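Local coordinates for protein siderophore biosynthesis lipase/esterase, putative (Aspergillus fumigatus, PDB 6GUP) that hydrolyses the ester bonds of the fungal siderophore fusarinine C, but not those of triacetylfusarinine C, as a homodimeric alpha/beta-hydrolase, at residues 17-20 / 24-27. Numbering follows the deposited sequence.
Sequences HHYT and VTFE
His-17 and Thr-25 face each other as an antiparallel hydrogen-bonded pair in the beta hairpin of strands 12-18 and 24-28, which forms one border of the central sheet within its own chain of this alpha/beta-hydrolase. The hairpin illustrates how the two faces of a strand pair can be put to different uses. His-17 N gives its hydrogen to Thr-25 O at 2.9 Å, and Thr-25 N returns a more bent bond to His-17 O at 3.1 Å.

On the face carrying His-17 and Thr-25, the imidazole reaches diagonally to Glu-27, where NE2 donates to OE1 at 3.0 Å. The carboxylate oxygen lies close to the ring plane, yet it is approached on its anti side, and ring and carboxylate planes are turned 44° apart. CG of His-17 stands anti to its carbonyl carbon (chi1 -55°), which swings the ring toward Glu-27 and brings CD2 to 3.4 Å from Thr-25 O. At the turn end, the Tyr-19 ring presents its edge to the Val-24 carbonyl, with CE2 3.5 Å from Val-24 O.

On the reverse face, Val-24 CG1 sits over the His-18 imidazole, offset toward its rim, in a CH-pi contact, 3.5 Å from the ring centroid. ND1 of that ring donates to Thr-20 O, 3.2 Å away and near the ring plane, which helps to set the ring's rotation; Trp-7 of the second subunit also meets it.

A second shell positions the polar groups. Tyr-99 OH, from helix 86-108, hydrogen-bonds to His-17 ND1, so both imidazole nitrogens are engaged, while Thr-25 OG1 and Tyr-19 OH hydrogen-bond to the carbonyl oxygens of Thr-71 and Thr-73, respectively. The other carboxylate oxygen of Glu-27, OE2, is held by Ser-68 OG.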
loop_
_atom_site.group_PDB
_atom_site.type_symbol
_atom_site.label_atom_id
_atom_site.label_comp_id
_atom_site.label_asym_id
_atom_site.label_seq_id
_atom_site.Cartn_x
_atom_site.Cartn_y
_atom_site.Cartn_z
ATOM N N HIS A 17 -1.974 13.136 1.970
ATOM C CA HIS A 17 -0.900 13.893 1.326
ATOM C C HIS A 17 -0.101 13.014 0.377
ATOM O O HIS A 17 -0.121 11.793 0.491
ATOM C CB HIS A 17 0.062 14.444 2.373
ATOM C CG HIS A 17 -0.599 15.261 3.437
ATOM N ND1 HIS A 17 -0.683 16.634 3.374
ATOM C CD2 HIS A 17 -1.204 14.898 4.592
ATOM C CE1 HIS A 17 -1.312 17.082 4.444
ATOM N NE2 HIS A 17 -1.639 16.049 5.200
ATOM N N HIS A 18 0.604 13.658 -0.547
ATOM C CA HIS A 18 1.584 13.005 -1.412
ATOM C C HIS A 18 2.956 13.603 -1.111
ATOM O O HIS A 18 3.230 14.741 -1.495
ATOM C CB HIS A 18 1.221 13.218 -2.888
ATOM C CG HIS A 18 0.380 12.127 -3.471
ATOM N ND1 HIS A 18 0.886 11.180 -4.334
ATOM C CD2 HIS A 18 -0.932 11.832 -3.317
ATOM C CE1 HIS A 18 -0.078 10.349 -4.685
ATOM N NE2 HIS A 18 -1.192 10.722 -4.082
ATOM N N TYR A 19 3.803 12.848 -0.408
ATOM C CA TYR A 19 5.181 13.287 -0.128
ATOM C C TYR A 19 6.152 12.943 -1.273
ATOM O O TYR A 19 7.197 13.580 -1.410
ATOM C CB TYR A 19 5.673 12.790 1.245
ATOM C CG TYR A 19 6.011 11.318 1.371
ATOM C CD1 TYR A 19 7.296 10.854 1.093
ATOM C CD2 TYR A 19 5.062 10.397 1.822
ATOM C CE1 TYR A 19 7.619 9.511 1.224
ATOM C CE2 TYR A 19 5.377 9.051 1.959
ATOM C CZ TYR A 19 6.656 8.613 1.660
ATOM O OH TYR A 19 6.975 7.283 1.797
ATOM N N THR A 20 5.806 11.933 -2.073
ATOM C CA THR A 20 6.355 11.764 -3.427
ATOM C C THR A 20 5.172 11.637 -4.389
ATOM O O THR A 20 4.016 11.676 -3.961
ATOM C CB THR A 20 7.279 10.526 -3.557
ATOM O OG1 THR A 20 6.500 9.321 -3.579
ATOM C CG2 THR A 20 8.288 10.464 -2.416
ATOM N N VAL A 24 2.309 8.143 -0.261
ATOM C CA VAL A 24 1.373 8.997 0.481
ATOM C C VAL A 24 1.572 8.917 1.990
ATOM O O VAL A 24 2.108 7.932 2.509
ATOM C CB VAL A 24 -0.112 8.668 0.162
ATOM C CG1 VAL A 24 -0.418 8.965 -1.297
ATOM C CG2 VAL A 24 -0.477 7.224 0.502
ATOM N N THR A 25 1.131 9.968 2.676
ATOM C CA THR A 25 1.041 9.976 4.133
ATOM C C THR A 25 -0.323 10.541 4.543
ATOM O O THR A 25 -0.753 11.574 4.022
ATOM C CB THR A 25 2.218 10.738 4.800
ATOM O OG1 THR A 25 2.069 10.713 6.225
ATOM C CG2 THR A 25 2.314 12.189 4.332
ATOM N N PHE A 26 -1.002 9.833 5.448
ATOM C CA PHE A 26 -2.339 10.212 5.911
ATOM C C PHE A 26 -2.256 10.904 7.270
ATOM O O PHE A 26 -1.792 10.308 8.243
ATOM C CB PHE A 26 -3.248 8.983 6.005
ATOM C CG PHE A 26 -4.586 9.267 6.632
ATOM C CD1 PHE A 26 -5.556 9.987 5.941
ATOM C CD2 PHE A 26 -4.876 8.824 7.919
ATOM C CE1 PHE A 26 -6.790 10.253 6.523
ATOM C CE2 PHE A 26 -6.107 9.087 8.503
ATOM C CZ PHE A 26 -7.065 9.802 7.803
ATOM N N GLU A 27 -2.727 12.148 7.322
ATOM C CA GLU A 27 -2.756 12.942 8.550
ATOM C C GLU A 27 -4.124 12.803 9.203
ATOM O O GLU A 27 -5.134 13.090 8.569
ATOM C CB GLU A 27 -2.498 14.414 8.226
ATOM C CG GLU A 27 -2.398 15.329 9.443
ATOM C CD GLU A 27 -2.182 16.790 9.085
ATOM O OE1 GLU A 27 -2.363 17.172 7.908
ATOM O OE2 GLU A 27 -1.831 17.568 9.996
#